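Local coordinates for AlyQ (Persicobacter sp. CCB-QB2, PDB 7D29), which probably binds carbohydrate through a calcium-containing F5/8 type C (discoidin-like) beta-sandwich domain, as related carbohydrate-binding modules do, at residues E25-G30 and N124-V129; H6-I11 and A130-G135. All blocks are in the same frame, centred on the assembly; numbering follows the deposited sequence. Where two conformers were deposited one is given.

Interaction 1: residues E25-G30 and N124-V129. With CA (calcium ion), chain B.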
loop_
_atom_site.group_PDB
_atom_site.type_symbol
_atom_site.label_atom_id
_atom_site.label_comp_id
_atom_site.label_asym_id
_atom_site.label_seq_id
_atom_site.Cartn_x
_atom_site.Cartn_y
_atom_site.Cartn_z
ATOM N N GLU A 25 -9.850 -1.357 -6.168
ATOM C CA GLU A 25 -9.612 -0.258 -7.148
ATOM C C GLU A 25 -9.806 1.125 -6.506
ATOM O O GLU A 25 -9.311 2.127 -7.070
ATOM C CB GLU A 25 -10.576 -0.348 -8.351
ATOM C CG GLU A 25 -12.013 0.011 -7.951
ATOM C CD GLU A 25 -13.133 0.011 -8.985
ATOM O OE1 GLU A 25 -13.463 -1.029 -9.508
ATOM O OE2 GLU A 25 -13.712 1.084 -9.202
ATOM N N ASN A 26 -10.497 1.231 -5.372
ATOM C CA ASN A 26 -10.687 2.532 -4.690
ATOM C C ASN A 26 -9.341 3.103 -4.223
ATOM O O ASN A 26 -9.307 4.290 -3.874
ATOM C CB ASN A 26 -11.676 2.450 -3.541
ATOM C CG ASN A 26 -13.083 2.179 -3.997
ATOM O OD1 ASN A 26 -13.396 2.255 -5.188
ATOM N ND2 ASN A 26 -13.933 1.886 -3.033
ATOM N N THR A 27 -8.284 2.287 -4.121
ATOM C CA THR A 27 -6.946 2.779 -3.702
ATOM C C THR A 27 -6.266 3.549 -4.825
ATOM O O THR A 27 -5.217 4.200 -4.536
ATOM C CB THR A 27 -6.040 1.647 -3.192
ATOM O OG1 THR A 27 -5.850 0.667 -4.216
ATOM C CG2 THR A 27 -6.596 1.026 -1.932
ATOM N N ILE A 28 -6.728 3.447 -6.073
ATOM C CA ILE A 28 -6.001 4.124 -7.200
ATOM C C ILE A 28 -6.938 5.096 -7.943
ATOM O O ILE A 28 -6.709 5.323 -9.133
ATOM C CB ILE A 28 -5.371 3.039 -8.099
ATOM C CG1 ILE A 28 -6.423 2.123 -8.760
ATOM C CG2 ILE A 28 -4.323 2.232 -7.314
ATOM C CD1 ILE A 28 -5.879 1.231 -9.883
ATOM N N ASP A 29 -7.946 5.651 -7.261
ATOM C CA ASP A 29 -8.946 6.532 -7.911
ATOM C C ASP A 29 -8.601 7.982 -7.594
ATOM O O ASP A 29 -9.302 8.924 -8.076
ATOM C CB ASP A 29 -10.380 6.175 -7.538
ATOM C CG ASP A 29 -10.763 6.390 -6.093
ATOM O OD1 ASP A 29 -9.868 6.756 -5.273
ATOM O OD2 ASP A 29 -11.928 6.101 -5.780
ATOM N N GLY A 30 -7.561 8.223 -6.813
ATOM C CA GLY A 30 -7.182 9.617 -6.517
ATOM C C GLY A 30 -8.045 10.277 -5.452
ATOM O O GLY A 30 -7.877 11.464 -5.242
ATOM N N ASN A 124 -8.576 -3.569 7.887
ATOM C CA ASN A 124 -7.515 -2.960 7.058
ATOM C C ASN A 124 -8.217 -2.089 6.043
ATOM O O ASN A 124 -8.932 -2.616 5.152
ATOM C CB ASN A 124 -6.672 -4.017 6.377
ATOM C CG ASN A 124 -6.182 -5.019 7.367
ATOM O OD1 ASN A 124 -5.236 -4.768 8.100
ATOM N ND2 ASN A 124 -6.901 -6.145 7.401
ATOM N N SER A 125 -7.991 -0.774 6.128
ATOM C CA SER A 125 -8.706 0.192 5.276
ATOM C C SER A 125 -7.718 1.241 4.758
ATOM O O SER A 125 -7.171 1.989 5.542
ATOM C CB SER A 125 -9.851 0.843 5.972
ATOM O OG SER A 125 -10.866 -0.109 6.264
ATOM N N ILE A 126 -7.584 1.270 3.450
ATOM C CA ILE A 126 -6.586 2.106 2.722
ATOM C C ILE A 126 -7.360 2.951 1.731
ATOM O O ILE A 126 -8.122 2.390 0.887
ATOM C CB ILE A 126 -5.514 1.223 2.034
ATOM C CG1 ILE A 126 -4.719 0.437 3.088
ATOM C CG2 ILE A 126 -4.540 2.079 1.232
ATOM C CD1 ILE A 126 -3.715 -0.503 2.519
ATOM N N THR A 127 -7.113 4.269 1.718
ATOM C CA THR A 127 -7.817 5.146 0.783
ATOM C C THR A 127 -7.056 5.407 -0.515
ATOM O O THR A 127 -7.720 5.665 -1.553
ATOM C CB THR A 127 -8.120 6.477 1.465
ATOM O OG1 THR A 127 -6.896 7.123 1.809
ATOM C CG2 THR A 127 -8.995 6.297 2.672
ATOM N N GLU A 128 -5.736 5.332 -0.512
ATOM C CA GLU A 128 -4.915 5.622 -1.713
ATOM C C GLU A 128 -3.567 4.930 -1.561
ATOM O O GLU A 128 -3.050 4.887 -0.461
ATOM C CB GLU A 128 -4.663 7.121 -1.932
ATOM C CG GLU A 128 -4.161 7.538 -3.326
ATOM C CD GLU A 128 -4.097 9.066 -3.515
ATOM O OE1 GLU A 128 -4.208 9.800 -2.478
ATOM O OE2 GLU A 128 -3.947 9.568 -4.652
ATOM N N VAL A 129 -3.041 4.461 -2.679
ATOM C CA VAL A 129 -1.666 3.927 -2.739
ATOM C C VAL A 129 -1.000 4.514 -3.981
ATOM O O VAL A 129 -1.636 4.637 -5.066
ATOM C CB VAL A 129 -1.641 2.391 -2.774
ATOM C CG1 VAL A 129 -0.259 1.871 -3.042
ATOM C CG2 VAL A 129 -2.200 1.801 -1.494
HETATM CA CA CA B . -9.559 6.192 -2.805
HETATM O O HOH W 1 -4.694 7.208 -6.719
#

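Interaction 2: residues H6-I11 and A130-G135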
loop_
_atom_site.group_PDB
_atom_site.type_symbol
_atom_site.label_atom_id
_atom_site.label_comp_id
_atom_site.label_asym_id
_atom_site.label_seq_id
_atom_site.Cartn_x
_atom_site.Cartn_y
_atom_site.Cartn_z
ATOM N N HIS A 6 12.137 11.897 -10.039
ATOM C CA HIS A 6 11.061 11.315 -9.217
ATOM C C HIS A 6 10.031 10.689 -10.172
ATOM O O HIS A 6 9.539 11.418 -11.043
ATOM C CB HIS A 6 10.416 12.415 -8.376
ATOM C CG HIS A 6 10.401 12.178 -6.912
ATOM N ND1 HIS A 6 11.443 12.609 -6.099
ATOM C CD2 HIS A 6 9.468 11.621 -6.105
ATOM C CE1 HIS A 6 11.156 12.313 -4.846
ATOM N NE2 HIS A 6 9.945 11.695 -4.823
ATOM N N MET A 7 9.709 9.400 -10.055
ATOM C CA MET A 7 8.791 8.705 -10.991
ATOM C C MET A 7 7.656 8.069 -10.177
ATOM O O MET A 7 7.960 7.451 -9.155
ATOM C CB MET A 7 9.498 7.596 -11.768
ATOM C CG MET A 7 10.748 8.039 -12.505
ATOM S SD MET A 7 11.415 6.595 -13.339
ATOM C CE MET A 7 9.974 6.146 -14.302
ATOM N N GLN A 8 6.366 8.349 -10.625
ATOM C CA GLN A 8 5.209 7.686 -9.998
ATOM C C GLN A 8 4.652 6.734 -11.031
ATOM O O GLN A 8 4.227 7.200 -12.082
ATOM C CB GLN A 8 4.211 8.794 -9.648
ATOM C CG GLN A 8 2.883 8.328 -9.120
ATOM C CD GLN A 8 2.036 9.565 -8.831
ATOM O OE1 GLN A 8 0.907 9.683 -9.287
ATOM N NE2 GLN A 8 2.587 10.534 -8.104
ATOM N N TYR A 9 4.688 5.425 -10.779
ATOM C CA TYR A 9 4.371 4.431 -11.801
ATOM C C TYR A 9 2.858 4.259 -11.898
ATOM O O TYR A 9 2.114 4.208 -10.893
ATOM C CB TYR A 9 5.005 3.111 -11.425
ATOM C CG TYR A 9 6.511 3.144 -11.461
ATOM C CD1 TYR A 9 7.186 3.417 -12.640
ATOM C CD2 TYR A 9 7.258 2.815 -10.357
ATOM C CE1 TYR A 9 8.565 3.420 -12.707
ATOM C CE2 TYR A 9 8.642 2.812 -10.398
ATOM C CZ TYR A 9 9.295 3.061 -11.592
ATOM O OH TYR A 9 10.658 3.004 -11.683
ATOM N N ASP A 10 2.418 4.079 -13.125
ATOM C CA ASP A 10 1.034 3.680 -13.420
ATOM C C ASP A 10 0.744 2.337 -12.771
ATOM O O ASP A 10 1.624 1.431 -12.773
ATOM C CB ASP A 10 0.926 3.658 -14.940
ATOM C CG ASP A 10 -0.412 3.937 -15.571
ATOM O OD1 ASP A 10 -0.497 3.590 -16.733
ATOM O OD2 ASP A 10 -1.373 4.425 -14.906
ATOM N N ILE A 11 -0.454 2.171 -12.222
ATOM C CA ILE A 11 -0.902 0.895 -11.612
ATOM C C ILE A 11 -1.994 0.370 -12.545
ATOM O O ILE A 11 -3.052 1.010 -12.649
ATOM C CB ILE A 11 -1.361 1.061 -10.147
ATOM C CG1 ILE A 11 -0.193 1.561 -9.281
ATOM C CG2 ILE A 11 -1.943 -0.258 -9.686
ATOM C CD1 ILE A 11 -0.579 2.125 -7.914
ATOM N N ALA A 130 0.284 4.821 -3.862
ATOM C CA ALA A 130 1.085 5.208 -5.025
ATOM C C ALA A 130 2.456 4.561 -4.868
ATOM O O ALA A 130 2.917 4.347 -3.735
ATOM C CB ALA A 130 1.171 6.694 -5.223
ATOM N N ILE A 131 3.066 4.262 -6.013
ATOM C CA ILE A 131 4.316 3.462 -6.043
ATOM C C ILE A 131 5.309 4.296 -6.824
ATOM O O ILE A 131 5.006 4.674 -8.027
ATOM C CB ILE A 131 4.044 2.071 -6.623
ATOM C CG1 ILE A 131 3.004 1.360 -5.759
ATOM C CG2 ILE A 131 5.329 1.266 -6.767
ATOM C CD1 ILE A 131 2.533 0.050 -6.312
ATOM N N PHE A 132 6.519 4.417 -6.282
ATOM C CA PHE A 132 7.514 5.372 -6.789
ATOM C C PHE A 132 8.898 4.781 -6.998
ATOM O O PHE A 132 9.338 3.824 -6.341
ATOM C CB PHE A 132 7.694 6.511 -5.794
ATOM C CG PHE A 132 6.469 7.348 -5.618
ATOM C CD1 PHE A 132 5.418 6.866 -4.857
ATOM C CD2 PHE A 132 6.309 8.524 -6.327
ATOM C CE1 PHE A 132 4.300 7.651 -4.646
ATOM C CE2 PHE A 132 5.159 9.293 -6.143
ATOM C CZ PHE A 132 4.150 8.821 -5.360
ATOM N N HIS A 133 9.612 5.463 -7.883
ATOM C CA HIS A 133 11.088 5.479 -7.925
ATOM C C HIS A 133 11.472 6.878 -7.517
ATOM O O HIS A 133 11.422 7.791 -8.391
ATOM C CB HIS A 133 11.647 5.099 -9.281
ATOM C CG HIS A 133 13.132 4.905 -9.246
ATOM N ND1 HIS A 133 13.842 4.525 -10.359
ATOM C CD2 HIS A 133 14.012 4.964 -8.227
ATOM C CE1 HIS A 133 15.123 4.408 -10.035
ATOM N NE2 HIS A 133 15.257 4.674 -8.723
ATOM N N ALA A 134 11.668 7.089 -6.217
ATOM C CA ALA A 134 11.863 8.434 -5.646
ATOM C C ALA A 134 13.338 8.842 -5.758
ATOM O O ALA A 134 14.250 7.989 -5.649
ATOM C CB ALA A 134 11.346 8.480 -4.231
ATOM N N GLY A 135 13.606 10.125 -5.974
ATOM C CA GLY A 135 14.992 10.616 -5.870
ATOM C C GLY A 135 15.211 11.274 -4.518
ATOM O O GLY A 135 14.359 11.070 -3.623
HETATM O O HOH W 2 1.617 5.038 -8.296
HETATM O O HOH W 3 13.033 4.004 -12.937
#

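Interaction 1: residues E25-G30 and N124-V129
Thr27 has OG1 set between its backbone N and carbonyl carbon (chi1 59°), which swings CG2 across to Ile126, where it lies 3.5 Å from Ile126 O and the two side chains cross at a slant, CG2 to CG2. OG1 itself bonds to Pro24 O. Asp29 has a similar first torsion (chi1 66°), and its OD1 reaches the calcium ion at 2.5 Å. Backbone carbonyls from both segments join it there: Asn26 O binds calcium at 2.2 Å and Thr127 O at 2.3 Å. The metal accounts for the 3.1 Å approach of Asn26 O to Thr127 O, two acceptors that would otherwise repel. Asn31 O and both O and OG1 of Thr34 bring the ligands to six, consistent with the structural calcium site seen in carbohydrate-binding modules of the F5/8 type C family. The chain turns a corner at Thr127, which probably lets its carbonyl O point at the ion; here a classic beta bulge sets Thr127 and Glu128 both opposite Ala61. Just past it, Val129 N donates to Thr27 O at 2.9 Å, and Glu128 CA sits 3.2 Å from the same O. Thr27 also packs on Ile45, Phe47 and Trp36, between the two sheets.

Interaction 2: residues H6-I11 and A130-G135
Met7 and His133 form an antiparallel hydrogen-bonded pair: Met7 N donates to His133 O and His133 N to Met7 O, each at 2.9 Å. Two residues along, Tyr9 N meets Ile131 O, also at 2.9 Å, and this bond is straighter, with an N-H...O angle of 166°. Between these bonds Gln8 and Phe132 make a non-hydrogen-bonded pair. Their side chains run side by side on one face of the sheet: Gln8, with CG anti to the backbone N (chi1 174°) and the chain extended beyond it, lays its NE2 3.5 Å from Phe132 CE2, amide and ring planes 73° apart. At the end of the pairing the His6 ring lies against segment 130-135, Ala134 CA standing over its face in a CH-pi contact, 3.9 Å from the centroid. On the face shared by Met7 and His133, the Tyr9 side chain runs alongside that of His133, its OH 3.3 Å from His133 CB. The short strand 7-8 is added to one side of strand 123-133 in the sandwich, bringing the N-terminal residues beside the end of the last strand, as in discoidin-like domains. On the other side of the Tyr9-Ile131 pair a water stands in for the second direct bond, giving a hydrogen to Tyr9 O and accepting one from Ile131 N. A second water, in the plane of the His133 ring, joins ND1 to Tyr9 OH, which also bonds to Thr54 O. Farther out, Ile11 CD1 meets Ile131 CD1 at 4.1 Å, the two side chains crossing at about a right angle, with Phe47 packed on both. Strand 52-62 bonds the Phe132 backbone through Asn56 and Gln57, and its Lys59 makes a cation-pi contact with the ring.

Overall arrangement
From the N terminus the chain first lays down 6-11, then passes strand 13-16 into the loop holding 25-30, and only after the remaining strands returns along strand 123-133. That last strand meets the two early segments in reverse order: 124-129 closes interaction 1 with 25-30, then 130-135 closes interaction 2 with 6-11. The loop of interaction 1 is therefore wholly enclosed by that of interaction 2, without crossing. Interaction 1 ties the calcium-binding loop to the bulged part of the strand; interaction 2 adds strand 7-8 to its C-terminal part. They touch at Ile11 CD1, 3.8 Å from Ile28 CG2, and Phe47 of strand 44-49, in the other sheet, packs against both.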